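Local coordinates for protein urea carboxylase (Thermus thermophilus, PDB 3OEP) that is of unknown function but is homologous to KipI and KipA, with two cyclophilin-like parts, and was once mistaken for an allophanate hydrolase, at residues P161-G166 / R354-R359; E438-G443 / Y466-L471; A248-L253 / S348-L353. All coordinates share one frame; numbering follows the deposited sequence. Where two conformers were deposited one is given.

Interaction 1 of 3, residues P161-G166 / R354-R359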
loop_
_atom_site.group_PDB
_atom_site.type_symbol
_atom_site.label_atom_id
_atom_site.label_comp_id
_atom_site.label_asym_id
_atom_site.label_seq_id
_atom_site.Cartn_x
_atom_site.Cartn_y
_atom_site.Cartn_z
ATOM N N PRO A 161 -7.954 -0.333 -13.220
ATOM C CA PRO A 161 -7.012 -1.267 -13.857
ATOM C C PRO A 161 -7.182 -2.717 -13.399
ATOM O O PRO A 161 -6.798 -3.643 -14.121
ATOM C CB PRO A 161 -5.635 -0.745 -13.414
ATOM C CG PRO A 161 -5.890 0.584 -12.768
ATOM C CD PRO A 161 -7.271 0.528 -12.241
ATOM N N LEU A 162 -7.730 -2.876 -12.198
ATOM C CA LEU A 162 -7.893 -4.154 -11.521
ATOM C C LEU A 162 -9.282 -4.164 -10.888
ATOM O O LEU A 162 -9.833 -3.091 -10.599
ATOM C CB LEU A 162 -6.862 -4.287 -10.393
ATOM C CG LEU A 162 -5.369 -4.210 -10.741
ATOM C CD1 LEU A 162 -4.624 -3.265 -9.802
ATOM C CD2 LEU A 162 -4.742 -5.581 -10.709
ATOM N N PRO A 163 -9.847 -5.357 -10.648
ATOM C CA PRO A 163 -11.125 -5.394 -9.942
ATOM C C PRO A 163 -10.999 -4.779 -8.555
ATOM O O PRO A 163 -10.022 -5.039 -7.848
ATOM C CB PRO A 163 -11.443 -6.891 -9.843
ATOM C CG PRO A 163 -10.600 -7.546 -10.866
ATOM C CD PRO A 163 -9.375 -6.707 -11.003
ATOM N N SER A 164 -11.959 -3.943 -8.185
ATOM C CA SER A 164 -11.953 -3.315 -6.871
ATOM C C SER A 164 -13.329 -2.764 -6.527
ATOM O O SER A 164 -14.187 -2.627 -7.409
ATOM C CB SER A 164 -10.909 -2.193 -6.800
ATOM O OG SER A 164 -11.341 -1.025 -7.474
ATOM N N PRO A 165 -13.552 -2.447 -5.241
ATOM C CA PRO A 165 -14.792 -1.755 -4.902
ATOM C C PRO A 165 -14.787 -0.361 -5.507
ATOM O O PRO A 165 -13.718 0.228 -5.685
ATOM C CB PRO A 165 -14.755 -1.675 -3.368
ATOM C CG PRO A 165 -13.719 -2.654 -2.946
ATOM C CD PRO A 165 -12.732 -2.724 -4.049
ATOM N N GLY A 166 -15.963 0.169 -5.817
ATOM C CA GLY A 166 -16.031 1.494 -6.423
ATOM C C GLY A 166 -17.444 2.001 -6.602
ATOM O O GLY A 166 -18.358 1.231 -6.895
ATOM N N ARG A 354 -2.413 -5.490 -3.671
ATOM C CA ARG A 354 -3.361 -4.684 -4.432
ATOM C C ARG A 354 -2.999 -4.663 -5.921
ATOM O O ARG A 354 -3.875 -4.774 -6.781
ATOM C CB ARG A 354 -3.419 -3.252 -3.870
ATOM C CG ARG A 354 -4.494 -2.381 -4.488
ATOM C CD ARG A 354 -4.560 -0.993 -3.859
ATOM N NE ARG A 354 -4.962 -1.035 -2.452
ATOM C CZ ARG A 354 -4.160 -0.867 -1.398
ATOM N NH1 ARG A 354 -4.674 -0.943 -0.168
ATOM N NH2 ARG A 354 -2.861 -0.617 -1.539
ATOM N N GLY A 355 -1.707 -4.533 -6.217
ATOM C CA GLY A 355 -1.219 -4.505 -7.598
ATOM C C GLY A 355 -0.882 -5.858 -8.205
ATOM O O GLY A 355 -0.343 -5.915 -9.313
ATOM N N ARG A 356 -1.192 -6.941 -7.487
ATOM C CA ARG A 356 -0.834 -8.303 -7.895
ATOM C C ARG A 356 0.664 -8.447 -8.199
ATOM O O ARG A 356 1.065 -9.111 -9.160
ATOM C CB ARG A 356 -1.712 -8.764 -9.064
ATOM C CG ARG A 356 -3.194 -8.770 -8.717
ATOM C CD ARG A 356 -4.054 -9.298 -9.846
ATOM N NE ARG A 356 -5.466 -9.330 -9.468
ATOM C CZ ARG A 356 -6.455 -9.751 -10.252
ATOM N NH1 ARG A 356 -6.210 -10.180 -11.485
ATOM N NH2 ARG A 356 -7.706 -9.737 -9.800
ATOM N N ILE A 357 1.479 -7.801 -7.368
ATOM C CA ILE A 357 2.919 -7.940 -7.412
ATOM C C ILE A 357 3.268 -8.850 -6.234
ATOM O O ILE A 357 3.040 -8.502 -5.072
ATOM C CB ILE A 357 3.620 -6.578 -7.299
ATOM C CG1 ILE A 357 3.280 -5.700 -8.513
ATOM C CG2 ILE A 357 5.141 -6.752 -7.188
ATOM C CD1 ILE A 357 3.463 -4.226 -8.255
ATOM N N GLY A 358 3.770 -10.037 -6.547
ATOM C CA GLY A 358 3.986 -11.070 -5.536
ATOM C C GLY A 358 2.678 -11.653 -5.030
ATOM O O GLY A 358 1.597 -11.355 -5.554
ATOM N N ARG A 359 2.781 -12.500 -4.012
ATOM C CA ARG A 359 1.624 -13.197 -3.462
ATOM C C ARG A 359 1.972 -13.821 -2.124
ATOM O O ARG A 359 3.153 -13.983 -1.814
ATOM C CB ARG A 359 1.178 -14.310 -4.407
ATOM C CG ARG A 359 2.265 -15.324 -4.696
ATOM C CD ARG A 359 1.722 -16.555 -5.373
ATOM N NE ARG A 359 2.814 -17.435 -5.778
ATOM C CZ ARG A 359 3.471 -18.262 -4.965
ATOM N NH1 ARG A 359 3.157 -18.353 -3.675
ATOM N NH2 ARG A 359 4.452 -19.017 -5.457
#
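The guanidinium of R356 meets L162 and P163 obliquely. CD of the P163 ring lies 3.7 Å from R356 NH2, with P163 CG almost as near. The proline ring and the arginine chain cross at about a right angle. The contact joins two parts of the chain, both of cyclophilin-like families: 161-166 belongs to the KipI-like part and 354-359 to the KipA-like part. On the KipA-like side the backbone forms a G1 beta bulge, in which R356 and I357 both face D352. R356 adopts the left-handed helical conformation there.

From this bulge the R356 side chain runs out fully extended (chi2 -177°, chi3 178°). It and the L162 side chain slide past each other in opposite directions, and R356 CD comes 3.9 Å from L162 CD2. The charged end goes further: NH2 forms a salt bridge with E207 and NH1 a hydrogen bond to the carbonyl of P208. These partners hold the guanidinium in place, while leucine and proline supply apolar cover. P163 also touches E207, so one acidic residue borders both sides of the contact.

L162 is buried and divides its two methyl groups between different partners. While CD2 packs on R356, CD1 turns to the backbone just before R356, 4.2 Å from G355 CA and 3.5 Å from R354 O.

Interaction 2 of 3, residues E438-G443 / Y466-L471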
loop_
_atom_site.group_PDB
_atom_site.type_symbol
_atom_site.label_atom_id
_atom_site.label_comp_id
_atom_site.label_asym_id
_atom_site.label_seq_id
_atom_site.Cartn_x
_atom_site.Cartn_y
_atom_site.Cartn_z
ATOM N N GLU A 438 -5.809 13.036 -2.134
ATOM C CA GLU A 438 -4.427 13.452 -2.001
ATOM C C GLU A 438 -3.605 12.291 -1.468
ATOM O O GLU A 438 -4.165 11.303 -0.978
ATOM C CB GLU A 438 -4.320 14.696 -1.112
ATOM C CG GLU A 438 -4.540 14.456 0.363
ATOM C CD GLU A 438 -4.326 15.711 1.196
ATOM O OE1 GLU A 438 -4.068 15.575 2.409
ATOM O OE2 GLU A 438 -4.413 16.819 0.634
ATOM N N PRO A 439 -2.273 12.384 -1.593
ATOM C CA PRO A 439 -1.419 11.300 -1.153
ATOM C C PRO A 439 -1.601 10.985 0.323
ATOM O O PRO A 439 -1.702 11.898 1.151
ATOM C CB PRO A 439 -0.012 11.826 -1.431
ATOM C CG PRO A 439 -0.206 12.839 -2.513
ATOM C CD PRO A 439 -1.498 13.476 -2.211
ATOM N N THR A 440 -1.645 9.696 0.636
ATOM C CA THR A 440 -1.871 9.242 2.001
ATOM C C THR A 440 -0.568 9.249 2.803
ATOM O O THR A 440 0.474 8.825 2.303
ATOM C CB THR A 440 -2.454 7.829 2.014
ATOM O OG1 THR A 440 -1.605 6.959 1.260
ATOM C CG2 THR A 440 -3.855 7.836 1.400
ATOM N N PRO A 441 -0.624 9.745 4.048
ATOM C CA PRO A 441 0.536 9.714 4.940
ATOM C C PRO A 441 0.560 8.439 5.775
ATOM O O PRO A 441 -0.490 8.012 6.234
ATOM C CB PRO A 441 0.296 10.929 5.834
ATOM C CG PRO A 441 -1.182 11.042 5.934
ATOM C CD PRO A 441 -1.762 10.448 4.661
ATOM N N LEU A 442 1.735 7.836 5.967
ATOM C CA LEU A 442 1.850 6.646 6.820
ATOM C C LEU A 442 1.477 7.032 8.250
ATOM O O LEU A 442 1.985 8.019 8.779
ATOM C CB LEU A 442 3.269 6.067 6.775
ATOM C CG LEU A 442 3.509 4.717 7.456
ATOM C CD1 LEU A 442 2.684 3.608 6.805
ATOM C CD2 LEU A 442 4.996 4.367 7.419
ATOM N N GLY A 443 0.570 6.274 8.859
ATOM C CA GLY A 443 0.085 6.586 10.198
ATOM C C GLY A 443 -1.072 7.565 10.199
ATOM O O GLY A 443 -1.566 7.941 11.259
ATOM N N TYR A 466 -10.650 10.961 1.964
ATOM C CA TYR A 466 -11.148 11.166 3.321
ATOM C C TYR A 466 -10.134 11.947 4.139
ATOM O O TYR A 466 -8.921 11.859 3.906
ATOM C CB TYR A 466 -11.498 9.846 4.006
ATOM C CG TYR A 466 -12.662 9.121 3.367
ATOM C CD1 TYR A 466 -13.841 9.796 3.042
ATOM C CD2 TYR A 466 -12.590 7.758 3.098
ATOM C CE1 TYR A 466 -14.911 9.130 2.459
ATOM C CE2 TYR A 466 -13.655 7.088 2.513
ATOM C CZ TYR A 466 -14.808 7.777 2.199
ATOM O OH TYR A 466 -15.867 7.110 1.619
ATOM N N ALA A 467 -10.652 12.734 5.074
ATOM C CA ALA A 467 -9.839 13.606 5.907
ATOM C C ALA A 467 -8.921 12.829 6.833
ATOM O O ALA A 467 -9.294 11.768 7.358
ATOM C CB ALA A 467 -10.736 14.522 6.737
ATOM N N LYS A 468 -7.713 13.365 7.008
ATOM C CA LYS A 468 -6.772 12.867 7.995
ATOM C C LYS A 468 -6.504 13.991 9.000
ATOM O O LYS A 468 -5.596 14.800 8.800
ATOM C CB LYS A 468 -5.477 12.402 7.319
ATOM C CG LYS A 468 -5.601 11.074 6.555
ATOM C CD LYS A 468 -6.110 11.262 5.124
ATOM C CE LYS A 468 -6.364 9.923 4.417
ATOM N NZ LYS A 468 -7.158 10.023 3.131
ATOM N N PRO A 469 -7.318 14.071 10.072
ATOM C CA PRO A 469 -7.101 15.163 11.036
ATOM C C PRO A 469 -5.875 14.969 11.925
ATOM O O PRO A 469 -5.380 15.933 12.517
ATOM C CB PRO A 469 -8.384 15.159 11.874
ATOM C CG PRO A 469 -8.931 13.777 11.729
ATOM C CD PRO A 469 -8.585 13.363 10.328
ATOM N N ALA A 470 -5.399 13.733 12.020
ATOM C CA ALA A 470 -4.259 13.407 12.852
ATOM C C ALA A 470 -3.405 12.331 12.200
ATOM O O ALA A 470 -3.831 11.679 11.238
ATOM C CB ALA A 470 -4.732 12.948 14.224
ATOM N N LEU A 471 -2.197 12.178 12.734
ATOM C CA LEU A 471 -1.254 11.140 12.351
ATOM C C LEU A 471 -0.758 10.461 13.614
ATOM O O LEU A 471 -0.449 11.132 14.596
ATOM C CB LEU A 471 -0.033 11.743 11.645
ATOM C CG LEU A 471 -0.232 12.760 10.531
ATOM C CD1 LEU A 471 1.118 13.340 10.105
ATOM C CD2 LEU A 471 -0.936 12.117 9.364
HETATM O O HOH W 1 -4.833 11.065 1.870
#
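K468 meets T440 and P441, and L471 meets P441 and G443. K468 was deposited in two conformers, and its bonds below hold for the one described here. The chain turns a corner at Y466, whose carbonyl oxygen points back into the contact. It accepts a hydrogen bond from K468 NZ at 2.7 Å, and the donor is tilted 23° from the carbonyl plane. A467 continues the chain with its methyl turned away from the other segment, and its backbone pairs with G433.

K468 CG lies 4.3 Å from P441 CD. The amine end passes near the CG2 methyl of T440, whose hydroxyl is turned to the carbonyl of G461. NZ also donates to Q446 OE1 and to a water, 2.8 Å away, which lies 2.9 Å from E438 O. The buried ammonium thus has several oxygen partners. The carboxylate of E438 is not in contact with it and is held by R8 and Q399.

Strand 467-472 lies in the mixed seven-stranded sheet of the C-terminal, cyclophilin-like part, beside strand 444-447. Residues 440-443 lead into that neighbour. P469 touches V447 within this sheet, and A470 points its methyl away from 438-443.

At L471 the chains come closest. Its CG stands anti to the carbonyl carbon (chi1 -48°), which brings the CD2 end nearer to P441. CD2 packs on P441 CG at 3.6 Å, and the two side chains cross at about a right angle. The pyrrolidine also touches Y6 and Y47 of the KipI-like part. L471 CA makes a CA-H...O contact of 3.4 Å with G443 O, bent to 137° at the hydrogen. G443 pairs by its backbone with V472; at its angles a CB would press on the carbonyl oxygen of L442.

Interaction 3 of 3, residues A248-L253 / S348-L353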
loop_
_atom_site.group_PDB
_atom_site.type_symbol
_atom_site.label_atom_id
_atom_site.label_comp_id
_atom_site.label_asym_id
_atom_site.label_seq_id
_atom_site.Cartn_x
_atom_site.Cartn_y
_atom_site.Cartn_z
ATOM N N ALA A 248 2.255 0.754 -3.043
ATOM C CA ALA A 248 2.352 0.917 -1.592
ATOM C C ALA A 248 3.786 0.730 -1.104
ATOM O O ALA A 248 4.607 0.105 -1.778
ATOM C CB ALA A 248 1.427 -0.081 -0.890
ATOM N N ARG A 249 4.072 1.268 0.078
ATOM C CA ARG A 249 5.363 1.079 0.726
ATOM C C ARG A 249 5.621 -0.405 0.976
ATOM O O ARG A 249 6.720 -0.905 0.733
ATOM C CB ARG A 249 5.383 1.828 2.061
ATOM C CG ARG A 249 6.634 1.631 2.901
ATOM C CD ARG A 249 7.905 1.987 2.158
ATOM N NE ARG A 249 7.726 3.165 1.325
ATOM C CZ ARG A 249 7.593 4.407 1.776
ATOM N NH1 ARG A 249 7.623 4.674 3.081
ATOM N NH2 ARG A 249 7.413 5.399 0.907
ATOM N N SER A 250 4.596 -1.095 1.470
ATOM C CA SER A 250 4.711 -2.504 1.831
ATOM C C SER A 250 5.856 -2.680 2.844
ATOM O O SER A 250 6.070 -1.812 3.688
ATOM C CB SER A 250 4.878 -3.368 0.575
ATOM O OG SER A 250 4.838 -4.757 0.877
ATOM N N GLY A 251 6.597 -3.779 2.767
ATOM C CA GLY A 251 7.614 -4.065 3.769
ATOM C C GLY A 251 6.987 -4.632 5.035
ATOM O O GLY A 251 5.805 -4.976 5.046
ATOM N N PRO A 252 7.768 -4.721 6.119
ATOM C CA PRO A 252 7.239 -5.340 7.338
ATOM C C PRO A 252 6.310 -4.394 8.084
ATOM O O PRO A 252 6.563 -3.189 8.120
ATOM C CB PRO A 252 8.499 -5.631 8.157
ATOM C CG PRO A 252 9.479 -4.593 7.713
ATOM C CD PRO A 252 9.151 -4.240 6.296
ATOM N N LEU A 253 5.241 -4.932 8.661
ATOM C CA LEU A 253 4.285 -4.104 9.401
ATOM C C LEU A 253 4.811 -3.753 10.796
ATOM O O LEU A 253 4.454 -2.710 11.357
ATOM C CB LEU A 253 2.921 -4.791 9.486
ATOM C CG LEU A 253 1.721 -3.845 9.470
ATOM C CD1 LEU A 253 1.602 -3.180 8.092
ATOM C CD2 LEU A 253 0.438 -4.575 9.830
ATOM N N SER A 348 12.302 -3.377 -5.212
ATOM C CA SER A 348 11.928 -4.092 -3.997
ATOM C C SER A 348 11.381 -5.487 -4.269
ATOM O O SER A 348 10.710 -5.723 -5.275
ATOM C CB SER A 348 10.896 -3.273 -3.225
ATOM O OG SER A 348 10.366 -3.983 -2.121
ATOM N N ALA A 349 11.664 -6.395 -3.339
ATOM C CA ALA A 349 11.114 -7.744 -3.350
ATOM C C ALA A 349 9.805 -7.846 -2.563
ATOM O O ALA A 349 9.229 -8.938 -2.456
ATOM C CB ALA A 349 12.136 -8.726 -2.775
ATOM N N SER A 350 9.339 -6.734 -1.990
ATOM C CA SER A 350 8.123 -6.763 -1.177
ATOM C C SER A 350 6.875 -6.856 -2.053
ATOM O O SER A 350 6.819 -6.278 -3.142
ATOM C CB SER A 350 8.014 -5.534 -0.265
ATOM O OG SER A 350 8.932 -5.600 0.818
ATOM N N PRO A 351 5.860 -7.575 -1.573
ATOM C CA PRO A 351 4.643 -7.715 -2.364
ATOM C C PRO A 351 3.787 -6.452 -2.364
ATOM O O PRO A 351 3.790 -5.688 -1.397
ATOM C CB PRO A 351 3.899 -8.847 -1.658
ATOM C CG PRO A 351 4.380 -8.812 -0.267
ATOM C CD PRO A 351 5.808 -8.367 -0.331
ATOM N N ASP A 352 3.078 -6.230 -3.462
ATOM C CA ASP A 352 2.007 -5.241 -3.486
ATOM C C ASP A 352 0.776 -6.010 -3.906
ATOM O O ASP A 352 0.502 -6.144 -5.101
ATOM C CB ASP A 352 2.289 -4.108 -4.469
ATOM C CG ASP A 352 1.312 -2.951 -4.313
ATOM O OD1 ASP A 352 0.101 -3.199 -4.106
ATOM O OD2 ASP A 352 1.758 -1.792 -4.374
ATOM N N LEU A 353 0.051 -6.538 -2.924
ATOM C CA LEU A 353 -1.043 -7.460 -3.208
ATOM C C LEU A 353 -2.175 -6.767 -3.971
ATOM O O LEU A 353 -2.800 -7.375 -4.838
ATOM C CB LEU A 353 -1.561 -8.120 -1.922
ATOM C CG LEU A 353 -0.555 -8.929 -1.100
ATOM C CD1 LEU A 353 -1.259 -9.563 0.100
ATOM C CD2 LEU A 353 0.125 -9.990 -1.952
HETATM O O HOH W 2 4.380 -1.594 -3.769
#
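Two hydrogen bonds tie A248 and S250 to D352 and P351. The amide of A248 donates to D352 OD2 at 2.9 Å with an angle of 152°, reaching the syn side of the carboxylate but 28° out of its plane. The hydroxyl of S250 donates to P351 O at 2.7 Å, in the carbonyl plane. The contact is a loop-to-loop join inside the KipA-like part. Segment 248-253 precedes helix 255-264. The loop holding 348-353 runs between strands 331-336 and 366-368.

A water adds a second link between A248 and D352, donating to A248 O at 2.6 Å and to D352 OD2 at 2.7 Å. OD2 thus accepts from both the amide and the water, while OD1 accepts from the amide of G355. The carboxylate reaches A248 because D352 CG stands anti to the backbone N (chi1 -169°). A leucine in place of D352 would probably leave the buried amides of A248 and G355 without their acceptor and strip the water of one of its two anchors.

Further along, S348 OG accepts from the amide of S350, closing an ST turn. The hydroxyls of S348 and S350 are both bonded to D236. P351 packs on L233 and V235 of strand 233-235. G251 has a positive phi, at which a CB would press on the carbonyl oxygen of S250; it would also clash with P252 CD. Between the loops S350 faces S250 and G251: its CB lies 3.5 Å from S250 OG, and its OG 3.6 Å from G251 CA.

In the fold
Interactions 1 and 3 share one continuous loop, 348-359, and their centres are about 14 Å apart. I357 O lies 2.8 Å from D352 N, a probable hydrogen bond that couples them. Interaction 2 stands apart, its centre about 19 Å from that of interaction 3 and 22 Å from that of interaction 1. Interactions 2 and 3 are buried within the KipA-like part, whereas interaction 1 is partly buried and joins this part to the KipI-like one. Chemistry follows place. Interaction 3 relies on direct hydrogen bonds between loops, and interaction 2 on apolar packing and a lysine with water. Interaction 1 has only van der Waals packing between its segments, on side chains and backbone; the charge of R356 is met outside them.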